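Putative outer membrane lipoprotein (Salmonella typhimurium LT2, PDB 2RD1) is of unknown function, a small, mainly beta-strand lipoprotein of the DUF903 family (SH3 clan) that is probably anchored to the bacterial outer membrane. Local coordinates at residues T27-S31 with E41-V47. Sequence-based numbering, arbitrary orientation.
Sequences TGMTS and EINSNDV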
loop_
_atom_site.group_PDB
_atom_site.type_symbol
_atom_site.label_atom_id
_atom_site.label_comp_id
_atom_site.label_asym_id
_atom_site.label_seq_id
_atom_site.Cartn_x
_atom_site.Cartn_y
_atom_site.Cartn_z
ATOM N N THR A 27 -7.044 9.296 -11.875
ATOM C CA THR A 27 -7.821 9.743 -10.726
ATOM C C THR A 27 -6.887 10.177 -9.605
ATOM O O THR A 27 -7.326 10.742 -8.601
ATOM C CB THR A 27 -8.744 8.625 -10.192
ATOM O OG1 THR A 27 -7.946 7.563 -9.652
ATOM C CG2 THR A 27 -9.615 8.073 -11.308
ATOM N N GLY A 28 -5.596 9.912 -9.791
ATOM C CA GLY A 28 -4.615 10.269 -8.784
ATOM C C GLY A 28 -4.894 9.510 -7.503
ATOM O O GLY A 28 -4.500 9.928 -6.414
HETATM N N MSE A 29 -5.580 8.382 -7.642
HETATM C CA MSE A 29 -5.931 7.547 -6.505
HETATM C C MSE A 29 -5.241 6.195 -6.563
HETATM O O MSE A 29 -4.969 5.665 -7.639
HETATM C CB MSE A 29 -7.445 7.318 -6.461
HETATM C CG MSE A 29 -8.269 8.578 -6.291
HETATM SE SE MSE A 29 -7.875 9.485 -4.637
HETATM C CE MSE A 29 -9.049 8.502 -3.453
ATOM N N THR A 30 -4.951 5.650 -5.390
ATOM C CA THR A 30 -4.334 4.339 -5.291
ATOM C C THR A 30 -5.267 3.534 -4.409
ATOM O O THR A 30 -5.459 3.853 -3.239
ATOM C CB THR A 30 -2.937 4.391 -4.628
ATOM O OG1 THR A 30 -2.059 5.208 -5.410
ATOM C CG2 THR A 30 -2.345 2.994 -4.529
ATOM N N SER A 31 -5.869 2.500 -4.973
ATOM C CA SER A 31 -6.778 1.680 -4.200
ATOM C C SER A 31 -6.038 0.477 -3.640
ATOM O O SER A 31 -5.157 -0.081 -4.299
ATOM C CB SER A 31 -7.926 1.209 -5.080
ATOM O OG SER A 31 -7.446 0.326 -6.081
ATOM N N GLU A 41 -8.982 3.584 -0.718
ATOM C CA GLU A 41 -8.346 4.326 -1.792
ATOM C C GLU A 41 -7.656 5.501 -1.116
ATOM O O GLU A 41 -8.136 6.002 -0.100
ATOM C CB GLU A 41 -9.388 4.813 -2.809
ATOM C CG GLU A 41 -8.843 4.986 -4.231
ATOM C CD GLU A 41 -9.938 5.249 -5.264
ATOM O OE1 GLU A 41 -10.641 6.274 -5.135
ATOM O OE2 GLU A 41 -10.097 4.432 -6.205
ATOM N N ILE A 42 -6.520 5.921 -1.661
ATOM C CA ILE A 42 -5.769 7.034 -1.095
ATOM C C ILE A 42 -5.104 7.824 -2.205
ATOM O O ILE A 42 -4.755 7.274 -3.245
ATOM C CB ILE A 42 -4.675 6.535 -0.114
ATOM C CG1 ILE A 42 -3.878 7.719 0.435
ATOM C CG2 ILE A 42 -3.727 5.568 -0.822
ATOM C CD1 ILE A 42 -2.814 7.320 1.441
ATOM N N ASN A 43 -4.945 9.122 -1.989
ATOM C CA ASN A 43 -4.299 9.965 -2.982
ATOM C C ASN A 43 -2.872 9.467 -3.220
ATOM O O ASN A 43 -2.085 9.314 -2.283
ATOM C CB ASN A 43 -4.294 11.421 -2.513
ATOM C CG ASN A 43 -3.387 12.300 -3.347
ATOM O OD1 ASN A 43 -3.322 12.166 -4.569
ATOM N ND2 ASN A 43 -2.683 13.214 -2.688
ATOM N N SER A 44 -2.556 9.202 -4.482
ATOM C CA SER A 44 -1.244 8.699 -4.864
ATOM C C SER A 44 -0.092 9.574 -4.391
ATOM O O SER A 44 1.041 9.104 -4.297
ATOM C CB SER A 44 -1.171 8.536 -6.383
ATOM O OG SER A 44 -2.204 7.683 -6.845
ATOM N N ASN A 45 -0.372 10.840 -4.096
ATOM C CA ASN A 45 0.671 11.752 -3.633
ATOM C C ASN A 45 0.989 11.509 -2.161
ATOM O O ASN A 45 2.078 11.838 -1.686
ATOM C CB ASN A 45 0.238 13.209 -3.828
ATOM C CG ASN A 45 0.060 13.574 -5.289
ATOM O OD1 ASN A 45 -0.881 13.120 -5.946
ATOM N ND2 ASN A 45 0.972 14.391 -5.809
ATOM N N ASP A 46 0.032 10.924 -1.449
ATOM C CA ASP A 46 0.195 10.628 -0.037
ATOM C C ASP A 46 0.947 9.326 0.230
ATOM O O ASP A 46 1.143 8.944 1.385
ATOM C CB ASP A 46 -1.171 10.571 0.639
ATOM C CG ASP A 46 -1.869 11.917 0.649
ATOM O OD1 ASP A 46 -1.325 12.859 1.262
ATOM O OD2 ASP A 46 -2.955 12.035 0.042
ATOM N N VAL A 47 1.369 8.647 -0.834
ATOM C CA VAL A 47 2.099 7.392 -0.689
ATOM C C VAL A 47 3.605 7.603 -0.860
ATOM O O VAL A 47 4.076 7.955 -1.945
ATOM C CB VAL A 47 1.634 6.344 -1.724
ATOM C CG1 VAL A 47 2.392 5.046 -1.517
ATOM C CG2 VAL A 47 0.124 6.116 -1.607
#
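T30 and I42 form the hydrogen-bonded pair of an antiparallel hairpin ladder between strands 29-31 and 41-43, whose axes come within 4.4 Å, with 151° between their N-to-C directions. T30 N donates to I42 O over 2.7 Å, and I42 N returns a bond to T30 O. Past the M29-N43 pair, where the strands end, S44 N adds one more backbone bond, nearly straight (170°), to G28 O at 2.8 Å, although it approaches from above the carbonyl plane. On one face, selenomethionine M29 and E41 lie diagonally across the non-hydrogen-bonded positions, and their side chains cross at about a right angle. The M29 chain, bent at chi2 and chi3, curls back so that its methyl CE meets E41 OE1 at 3.2 Å and E41 CG at 3.6 Å, while M29 CB touches E41 CD. With CG anti to the backbone N (chi1 -152°) and the chain extended beyond it, E41 carries its carboxylate across to M29 and S31, E41 CG also brushing S31 CB at 4.0 Å. The other face carries T30 and I42; I42 CG2 packs against T30 O and, more loosely, T30 CB. Here T30 OG1 and S44 OG share a hydrogen bond of 2.9 Å, although the placement of the serine hydroxyl is less certain. Past the strand, the D46 N to N43 O bond closes a type I beta turn over N43-D46, across which N43 ND2 hydrogen-bonds to D46 OD2. T30 and S44 both touch L23 of strand 22-24, the other edge of this three-stranded sheet, and S31 bonds through its backbone to Q22. The turn leads from strand 39-43 into strand 47-52, which pairs with 4-9 in the second sheet; D46 bonds through its backbone to K10, I42 touches T9 and V47 touches M7.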